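Local coordinates for putative periplasmic protein (Wolinella succinogenes, PDB 3KN3) that has the periplasmic binding protein fold, can bind glutathione, and probably serves as a soluble receptor for a small ligand, possibly in ABC-type uptake, at residues V87-P92 with P188-E194; Q114-V118 with Q165-L170; E130-W134 with E143-Y148. One frame throughout, in Å; residues are numbered along the deposited sequence.

Interaction 1: residues V87-P92 with P188-E194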
loop_
_atom_site.group_PDB
_atom_site.type_symbol
_atom_site.label_atom_id
_atom_site.label_comp_id
_atom_site.label_asym_id
_atom_site.label_seq_id
_atom_site.Cartn_x
_atom_site.Cartn_y
_atom_site.Cartn_z
ATOM N N VAL A 87 0.105 9.524 2.866
ATOM C CA VAL A 87 0.119 10.957 3.085
ATOM C C VAL A 87 1.001 11.338 4.274
ATOM O O VAL A 87 1.298 10.515 5.132
ATOM C CB VAL A 87 -1.302 11.505 3.274
ATOM C CG1 VAL A 87 -2.117 11.297 1.990
ATOM C CG2 VAL A 87 -1.990 10.838 4.469
ATOM N N ILE A 88 1.441 12.588 4.300
ATOM C CA ILE A 88 2.235 13.088 5.407
ATOM C C ILE A 88 1.295 13.909 6.284
ATOM O O ILE A 88 0.555 14.750 5.781
ATOM C CB ILE A 88 3.437 13.954 4.926
ATOM C CG1 ILE A 88 4.610 13.081 4.484
ATOM C CG2 ILE A 88 3.946 14.817 6.052
ATOM C CD1 ILE A 88 4.373 12.306 3.267
ATOM N N ILE A 89 1.300 13.643 7.585
ATOM C CA ILE A 89 0.393 14.326 8.504
ATOM C C ILE A 89 1.138 14.973 9.666
ATOM O O ILE A 89 2.276 14.614 9.968
ATOM C CB ILE A 89 -0.688 13.380 9.059
ATOM C CG1 ILE A 89 -0.078 12.351 10.008
ATOM C CG2 ILE A 89 -1.425 12.691 7.918
ATOM C CD1 ILE A 89 -1.112 11.444 10.670
ATOM N N GLY A 90 0.483 15.946 10.289
ATOM C CA GLY A 90 1.036 16.719 11.377
ATOM C C GLY A 90 -0.015 17.726 11.803
ATOM O O GLY A 90 -1.075 17.803 11.189
ATOM N N ASN A 91 0.251 18.506 12.842
ATOM C CA ASN A 91 -0.799 19.388 13.321
ATOM C C ASN A 91 -1.006 20.527 12.328
ATOM O O ASN A 91 -0.196 20.704 11.421
ATOM C CB ASN A 91 -0.583 19.838 14.780
ATOM C CG ASN A 91 0.528 20.837 14.930
ATOM O OD1 ASN A 91 0.504 21.894 14.307
ATOM N ND2 ASN A 91 1.507 20.521 15.782
ATOM N N PRO A 92 -2.120 21.263 12.460
ATOM C CA PRO A 92 -2.477 22.264 11.445
ATOM C C PRO A 92 -1.374 23.288 11.163
ATOM O O PRO A 92 -1.256 23.738 10.019
ATOM C CB PRO A 92 -3.713 22.933 12.041
ATOM C CG PRO A 92 -4.333 21.862 12.901
ATOM C CD PRO A 92 -3.161 21.123 13.496
ATOM N N PRO A 188 -6.582 17.056 15.874
ATOM C CA PRO A 188 -5.205 17.095 16.360
ATOM C C PRO A 188 -4.277 17.029 15.145
ATOM O O PRO A 188 -3.277 17.741 15.073
ATOM C CB PRO A 188 -5.080 15.804 17.183
ATOM C CG PRO A 188 -6.463 15.253 17.305
ATOM C CD PRO A 188 -7.236 15.767 16.146
HETATM N N MSE A 189 -4.642 16.186 14.185
HETATM C CA MSE A 189 -3.775 15.852 13.063
HETATM C C MSE A 189 -4.451 16.079 11.711
HETATM O O MSE A 189 -5.646 15.836 11.545
HETATM C CB MSE A 189 -3.333 14.399 13.175
HETATM C CG MSE A 189 -1.843 14.199 13.080
HETATM SE SE MSE A 189 -0.782 15.164 14.426
HETATM C CE MSE A 189 0.818 14.064 14.253
ATOM N N VAL A 190 -3.668 16.530 10.740
ATOM C CA VAL A 190 -4.221 16.921 9.461
ATOM C C VAL A 190 -3.271 16.584 8.304
ATOM O O VAL A 190 -2.048 16.605 8.473
ATOM C CB VAL A 190 -4.541 18.422 9.493
ATOM C CG1 VAL A 190 -3.518 19.215 8.703
ATOM C CG2 VAL A 190 -5.927 18.660 8.991
ATOM N N ILE A 191 -3.824 16.243 7.137
ATOM C CA ILE A 191 -2.980 15.998 5.964
ATOM C C ILE A 191 -2.234 17.256 5.597
ATOM O O ILE A 191 -2.821 18.329 5.428
ATOM C CB ILE A 191 -3.740 15.533 4.724
ATOM C CG1 ILE A 191 -4.330 14.144 4.948
ATOM C CG2 ILE A 191 -2.793 15.505 3.512
ATOM C CD1 ILE A 191 -5.032 13.606 3.738
ATOM N N VAL A 192 -0.931 17.096 5.446
ATOM C CA VAL A 192 -0.006 18.209 5.386
ATOM C C VAL A 192 0.759 18.101 4.073
ATOM O O VAL A 192 1.404 19.043 3.634
ATOM C CB VAL A 192 0.927 18.158 6.635
ATOM C CG1 VAL A 192 2.388 18.220 6.262
ATOM C CG2 VAL A 192 0.539 19.234 7.649
ATOM N N LEU A 193 0.644 16.944 3.425
ATOM C CA LEU A 193 1.282 16.739 2.137
ATOM C C LEU A 193 0.772 15.465 1.452
ATOM O O LEU A 193 0.739 14.405 2.063
ATOM C CB LEU A 193 2.796 16.693 2.327
ATOM C CG LEU A 193 3.670 16.908 1.097
ATOM C CD1 LEU A 193 5.049 17.355 1.512
ATOM C CD2 LEU A 193 3.736 15.624 0.310
ATOM N N GLU A 194 0.379 15.574 0.181
ATOM C CA GLU A 194 -0.203 14.449 -0.550
ATOM C C GLU A 194 -0.080 14.630 -2.067
ATOM O O GLU A 194 0.180 15.722 -2.543
ATOM C CB GLU A 194 -1.677 14.281 -0.159
ATOM C CG GLU A 194 -2.541 15.514 -0.455
ATOM C CD GLU A 194 -4.026 15.336 -0.093
ATOM O OE1 GLU A 194 -4.654 16.325 0.341
ATOM O OE2 GLU A 194 -4.571 14.223 -0.241
#
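The peptide plane joining Gly90 to Asn91 is sandwiched by side chains from 188-194: the selenium of selenomethionine Met189 sits over one face, SE 3.7 Å from Gly90 C, and Val192 covers the other, its CG2 4.1 Å from Gly90 O. At the oxygen end, Val190 N donates to Gly90 O from 34° out of the carbonyl plane, while Gly90 N returns a bond to Val190 O. This is an antiparallel pairing at the margin of the second sheet of the periplasmic binding protein fold, where strand 190-193 is outermost within the chain, and it contains a classic beta bulge. Val192 and Leu193 both face Ile88: Ile88 O takes a bond of 2.8 Å from Val192 N and a weak one from Leu193 N, whereas Ile88 N reaches Leu193 O in an almost straight bond (178°).

Beyond the bulge, Ile89 CG1 lies between its backbone N and carbonyl carbon (chi1 69°), which carries CD1 across Met189 to 3.7 Å from CG. On the sheet face opposite to Ile89, Ile88 and Leu193 meet through their CB atoms and lie against helix 103-113. Glu194 sends its carboxylate to Arg173 and keeps its aliphatic base for this contact: its CB lies alongside Val87, 3.7 Å from CG1.

Interaction 2: residues Q114-V118 with Q165-L170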
loop_
_atom_site.group_PDB
_atom_site.type_symbol
_atom_site.label_atom_id
_atom_site.label_comp_id
_atom_site.label_asym_id
_atom_site.label_seq_id
_atom_site.Cartn_x
_atom_site.Cartn_y
_atom_site.Cartn_z
ATOM N N GLN A 114 15.128 20.654 11.054
ATOM C CA GLN A 114 15.105 19.584 12.062
ATOM C C GLN A 114 13.750 19.447 12.750
ATOM O O GLN A 114 13.675 19.516 13.969
ATOM C CB GLN A 114 16.193 19.812 13.122
ATOM C CG GLN A 114 17.618 19.728 12.596
ATOM C CD GLN A 114 18.656 19.723 13.707
ATOM O OE1 GLN A 114 19.262 18.687 14.006
ATOM N NE2 GLN A 114 18.862 20.881 14.331
ATOM N N VAL A 115 12.676 19.286 11.984
ATOM C CA VAL A 115 11.370 19.056 12.594
ATOM C C VAL A 115 11.208 17.577 12.964
ATOM O O VAL A 115 11.766 16.684 12.323
ATOM C CB VAL A 115 10.196 19.504 11.698
ATOM C CG1 VAL A 115 10.487 20.867 11.093
ATOM C CG2 VAL A 115 9.972 18.503 10.621
ATOM N N LYS A 116 10.452 17.324 14.014
ATOM C CA LYS A 116 10.310 15.972 14.507
ATOM C C LYS A 116 9.597 15.114 13.471
ATOM O O LYS A 116 8.532 15.465 12.978
ATOM C CB LYS A 116 9.564 15.955 15.849
ATOM C CG LYS A 116 9.331 14.577 16.419
ATOM C CD LYS A 116 10.596 13.972 17.040
ATOM C CE LYS A 116 11.232 14.850 18.126
ATOM N NZ LYS A 116 10.336 15.208 19.271
ATOM N N PHE A 117 10.209 13.987 13.142
ATOM C CA PHE A 117 9.589 13.028 12.268
ATOM C C PHE A 117 9.591 11.643 12.904
ATOM O O PHE A 117 10.640 11.113 13.261
ATOM C CB PHE A 117 10.294 12.984 10.911
ATOM C CG PHE A 117 9.605 12.100 9.931
ATOM C CD1 PHE A 117 8.707 12.623 9.025
ATOM C CD2 PHE A 117 9.796 10.725 9.962
ATOM C CE1 PHE A 117 8.048 11.798 8.134
ATOM C CE2 PHE A 117 9.137 9.901 9.079
ATOM C CZ PHE A 117 8.258 10.441 8.167
ATOM N N VAL A 118 8.411 11.046 13.006
ATOM C CA VAL A 118 8.264 9.742 13.630
ATOM C C VAL A 118 8.122 8.599 12.628
ATOM O O VAL A 118 7.174 8.540 11.860
ATOM C CB VAL A 118 7.056 9.718 14.577
ATOM C CG1 VAL A 118 6.997 8.374 15.327
ATOM C CG2 VAL A 118 7.123 10.908 15.545
ATOM N N GLN A 165 4.504 14.577 20.296
ATOM C CA GLN A 165 5.740 15.347 20.201
ATOM C C GLN A 165 5.690 16.435 19.168
ATOM O O GLN A 165 6.720 16.934 18.744
ATOM C CB GLN A 165 6.938 14.434 19.977
ATOM C CG GLN A 165 7.153 13.541 21.171
ATOM C CD GLN A 165 8.180 12.468 20.948
ATOM O OE1 GLN A 165 7.950 11.311 21.278
ATOM N NE2 GLN A 165 9.321 12.840 20.385
ATOM N N LYS A 166 4.483 16.811 18.780
ATOM C CA LYS A 166 4.283 18.011 17.975
ATOM C C LYS A 166 5.070 17.935 16.662
ATOM O O LYS A 166 5.577 18.942 16.167
ATOM C CB LYS A 166 4.674 19.257 18.780
ATOM C CG LYS A 166 4.263 19.191 20.250
ATOM C CD LYS A 166 3.052 20.051 20.555
ATOM C CE LYS A 166 3.379 21.536 20.387
ATOM N NZ LYS A 166 2.221 22.432 20.691
ATOM N N GLY A 167 5.149 16.727 16.111
ATOM C CA GLY A 167 5.899 16.462 14.902
ATOM C C GLY A 167 5.083 15.801 13.804
ATOM O O GLY A 167 3.852 15.840 13.815
ATOM N N LEU A 168 5.783 15.175 12.860
ATOM C CA LEU A 168 5.175 14.679 11.631
ATOM C C LEU A 168 5.294 13.175 11.489
ATOM O O LEU A 168 6.171 12.549 12.096
ATOM C CB LEU A 168 5.876 15.308 10.426
ATOM C CG LEU A 168 5.898 16.823 10.346
ATOM C CD1 LEU A 168 6.761 17.284 9.188
ATOM C CD2 LEU A 168 4.478 17.326 10.218
ATOM N N THR A 169 4.433 12.597 10.660
ATOM C CA THR A 169 4.621 11.210 10.268
ATOM C C THR A 169 3.998 10.850 8.910
ATOM O O THR A 169 3.221 11.612 8.326
ATOM C CB THR A 169 4.120 10.225 11.364
ATOM O OG1 THR A 169 4.648 8.918 11.111
ATOM C CG2 THR A 169 2.595 10.172 11.381
ATOM N N LEU A 170 4.350 9.666 8.420
ATOM C CA LEU A 170 3.818 9.157 7.170
ATOM C C LEU A 170 2.865 7.985 7.413
ATOM O O LEU A 170 3.231 6.987 8.040
ATOM C CB LEU A 170 4.962 8.713 6.277
ATOM C CG LEU A 170 4.583 8.086 4.942
ATOM C CD1 LEU A 170 5.649 8.416 3.891
ATOM C CD2 LEU A 170 4.375 6.581 5.082
#
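Thr169 OG1 and Phe117 CG both stand anti to their backbone N, and each side chain finds the opposite strand's backbone. In Thr169 (chi1 -164°) this aims OG1 at Val118 O, a 2.7 Å hydrogen bond donated in the carbonyl plane. In Phe117 (chi1 -174°) it lays the ring across the chain of 168-170, with Leu168 O and Thr169 CA over the same face; the oxygen is offset toward the rim, 4.0 Å from CD1, and CZ touches Leu170 CB. Lys116 bends at three successive torsions, so that NZ curls back to within 3.6 Å of Gln165 CB.

The backbones pair in parallel. Leu168 N donates to Lys116 O, and Leu168 O then takes Val118 N in a nearly straight 2.8 Å bond, so Leu168 grips the residues before and after Phe117. Having no side chain, Gly167 lets Lys116 CB approach its CA to 3.8 Å just after the turn that ends helix 155-164. Val115 CG2 meets Leu168 CD1 at 3.7 Å on the side of the sheet that carries the phenyl ring. Replacing Phe117 by an alanine removes the ring over Leu168 O and is likely to open a gap beside Leu170 and Trp134.

Trp134 of helix 125-138 meets Phe117 edge-to-face on this side of the sheet, whereas helix 155-164 packs on Val118 and Thr169 from the other; strands 148-150 and 86-90 flank the pair, and Leu170 touches Thr126, a glutathione-binding residue.

Interaction 3: residues E130-W134 with E143-Y148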
loop_
_atom_site.group_PDB
_atom_site.type_symbol
_atom_site.label_atom_id
_atom_site.label_comp_id
_atom_site.label_asym_id
_atom_site.label_seq_id
_atom_site.Cartn_x
_atom_site.Cartn_y
_atom_site.Cartn_z
ATOM N N GLU A 130 8.273 4.251 3.741
ATOM C CA GLU A 130 8.761 5.514 4.289
ATOM C C GLU A 130 10.274 5.619 4.162
ATOM O O GLU A 130 10.795 6.686 3.882
ATOM C CB GLU A 130 8.334 5.662 5.756
ATOM C CG GLU A 130 8.963 6.833 6.482
ATOM C CD GLU A 130 9.936 6.387 7.545
ATOM O OE1 GLU A 130 9.631 5.381 8.214
ATOM O OE2 GLU A 130 10.995 7.036 7.712
ATOM N N ARG A 131 10.973 4.507 4.371
ATOM C CA ARG A 131 12.412 4.459 4.141
ATOM C C ARG A 131 12.732 4.736 2.681
ATOM O O ARG A 131 13.659 5.475 2.374
ATOM C CB ARG A 131 12.989 3.111 4.588
ATOM C CG ARG A 131 13.020 2.961 6.105
ATOM C CD ARG A 131 13.339 1.544 6.563
ATOM N NE ARG A 131 14.692 1.133 6.211
ATOM C CZ ARG A 131 15.787 1.581 6.817
ATOM N NH1 ARG A 131 16.984 1.152 6.429
ATOM N NH2 ARG A 131 15.687 2.465 7.802
ATOM N N GLU A 132 11.956 4.149 1.774
ATOM C CA GLU A 132 12.145 4.403 0.353
ATOM C C GLU A 132 11.982 5.888 0.029
ATOM O O GLU A 132 12.748 6.456 -0.748
ATOM C CB GLU A 132 11.174 3.567 -0.479
ATOM C CG GLU A 132 11.849 2.613 -1.460
ATOM C CD GLU A 132 12.513 3.320 -2.651
ATOM O OE1 GLU A 132 12.365 2.816 -3.789
ATOM O OE2 GLU A 132 13.181 4.364 -2.461
ATOM N N VAL A 133 10.986 6.524 0.631
ATOM C CA VAL A 133 10.760 7.939 0.368
ATOM C C VAL A 133 11.943 8.842 0.780
ATOM O O VAL A 133 12.295 9.763 0.027
ATOM C CB VAL A 133 9.447 8.416 1.002
ATOM C CG1 VAL A 133 9.237 9.904 0.746
ATOM C CG2 VAL A 133 8.268 7.586 0.464
ATOM N N TRP A 134 12.540 8.586 1.957
ATOM C CA TRP A 134 13.711 9.348 2.432
ATOM C C TRP A 134 14.902 9.138 1.511
ATOM O O TRP A 134 15.644 10.059 1.215
ATOM C CB TRP A 134 14.119 8.966 3.877
ATOM C CG TRP A 134 13.238 9.567 4.910
ATOM C CD1 TRP A 134 12.275 8.934 5.638
ATOM C CD2 TRP A 134 13.205 10.942 5.315
ATOM N NE1 TRP A 134 11.642 9.827 6.467
ATOM C CE2 TRP A 134 12.198 11.065 6.291
ATOM C CE3 TRP A 134 13.934 12.075 4.953
ATOM C CZ2 TRP A 134 11.901 12.275 6.902
ATOM C CZ3 TRP A 134 13.640 13.270 5.558
ATOM C CH2 TRP A 134 12.632 13.366 6.521
ATOM N N GLU A 143 18.507 7.965 9.649
ATOM C CA GLU A 143 18.487 7.100 10.829
ATOM C C GLU A 143 19.145 7.621 12.101
ATOM O O GLU A 143 18.796 7.177 13.186
ATOM C CB GLU A 143 19.121 5.751 10.493
ATOM C CG GLU A 143 18.116 4.649 10.253
ATOM C CD GLU A 143 18.718 3.457 9.529
ATOM O OE1 GLU A 143 19.863 3.078 9.846
ATOM O OE2 GLU A 143 18.044 2.899 8.640
ATOM N N LYS A 144 20.108 8.523 11.993
ATOM C CA LYS A 144 20.868 8.896 13.181
ATOM C C LYS A 144 20.697 10.350 13.599
ATOM O O LYS A 144 21.410 10.825 14.483
ATOM C CB LYS A 144 22.352 8.567 12.986
ATOM C CG LYS A 144 22.592 7.167 12.419
ATOM C CD LYS A 144 24.041 6.698 12.570
ATOM C CE LYS A 144 24.976 7.322 11.533
ATOM N NZ LYS A 144 26.405 6.899 11.731
ATOM N N GLU A 145 19.764 11.053 12.957
ATOM C CA GLU A 145 19.514 12.457 13.252
ATOM C C GLU A 145 18.704 12.577 14.518
ATOM O O GLU A 145 17.853 11.733 14.792
ATOM C CB GLU A 145 18.752 13.135 12.115
ATOM C CG GLU A 145 19.614 13.981 11.214
ATOM C CD GLU A 145 20.306 13.160 10.159
ATOM O OE1 GLU A 145 20.484 13.669 9.031
ATOM O OE2 GLU A 145 20.656 11.995 10.451
ATOM N N SER A 146 18.953 13.631 15.288
ATOM C CA SER A 146 18.255 13.788 16.555
ATOM C C SER A 146 16.734 13.893 16.375
ATOM O O SER A 146 15.974 13.414 17.222
ATOM C CB SER A 146 18.816 14.960 17.361
ATOM O OG SER A 146 18.761 16.180 16.647
ATOM N N TRP A 147 16.297 14.477 15.256
ATOM C CA TRP A 147 14.864 14.727 15.011
ATOM C C TRP A 147 14.111 13.524 14.418
ATOM O O TRP A 147 12.886 13.529 14.329
ATOM C CB TRP A 147 14.688 15.950 14.095
ATOM C CG TRP A 147 15.565 15.864 12.895
ATOM C CD1 TRP A 147 16.835 16.328 12.782
ATOM C CD2 TRP A 147 15.258 15.225 11.650
ATOM N NE1 TRP A 147 17.336 16.035 11.545
ATOM C CE2 TRP A 147 16.382 15.360 10.825
ATOM C CE3 TRP A 147 14.132 14.567 11.147
ATOM C CZ2 TRP A 147 16.421 14.861 9.532
ATOM C CZ3 TRP A 147 14.173 14.070 9.861
ATOM C CH2 TRP A 147 15.307 14.219 9.070
ATOM N N TYR A 148 14.856 12.501 14.019
ATOM C CA TYR A 148 14.279 11.317 13.391
ATOM C C TYR A 148 14.098 10.185 14.416
ATOM O O TYR A 148 15.047 9.516 14.798
ATOM C CB TYR A 148 15.155 10.881 12.205
ATOM C CG TYR A 148 14.604 9.720 11.419
ATOM C CD1 TYR A 148 15.082 8.424 11.609
ATOM C CD2 TYR A 148 13.607 9.918 10.483
ATOM C CE1 TYR A 148 14.560 7.353 10.881
ATOM C CE2 TYR A 148 13.088 8.874 9.757
ATOM C CZ TYR A 148 13.558 7.592 9.950
ATOM O OH TYR A 148 13.007 6.572 9.196
HETATM O O HOH W 1 14.011 3.704 9.353
#
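Tyr148 OH donates to Glu130 OE2 at 2.5 Å, meeting the syn lone pair of the carboxylate, whose plane is turned 45° from the ring. At the next residue of the helix, Arg131 forms a salt bridge with Glu143 that uses a single oxygen: OE2 receives NH2 at 2.5 Å on its anti lone pair and within the guanidinium plane, plus a weak bond from NH1. The two flat groups are close to coplanar, 21° apart. A water joins the two polar pairs, accepting from Arg131 NH2 at 2.6 Å and donating to Tyr148 OH at 3.0 Å, and it lies in the plane of both the guanidinium and the phenol ring.

Beside them is an aromatic cluster. The edge of Tyr148 is directed at the face of the Trp134 five-membered ring, a T-shaped pair with planes at 86°, and Tyr148 CE2 comes to 3.7 Å from Trp134 NE1. At its far end Trp134 puts CH2 at the edge of Trp147, 3.7 Å from CZ3.

Several neighbours set these groups in place. A type I turn from Glu145 to Tyr148, closed by Tyr148 N bonding to Glu145 O, presents both Trp147 and Tyr148 to helix 125-138, and Glu145 CB lies over one face of the Trp147 indole. Ser119 OG bonds to Glu130 OE1 and weakly to Tyr148 OH, while Phe107 and Phe117 pack against Trp134.

Glu130 is buried, which alone would tend to raise its pKa. The Tyr148 hydroxyl donating to OE2, with Arg131 nearby and Arg120 of the glutathione site about 5 Å away between side chains, would probably offset this and favour the carboxylate.

How the interactions relate
Going from the N terminus, the first of these segments is on strand 86-90, whose partner 190-193 returns about a hundred residues later, so interaction 1 closes the widest loop. Within it, strand 117-119 and strand 168-172 close a shorter one, interaction 2. Innermost is interaction 3, where helix 125-138 is tied to the loop entering strand 148-150. The three are thus enclosed one in another, with no crossing. Interactions 1 and 2 join through adjacent strands, with a probable hydrogen bond from Ile89 N to Thr169 O; 2 and 3 join through Phe117 N and Trp147 O. Together they knit the five-stranded sheet from edge to edge and fasten helix 125-138 over one face of it.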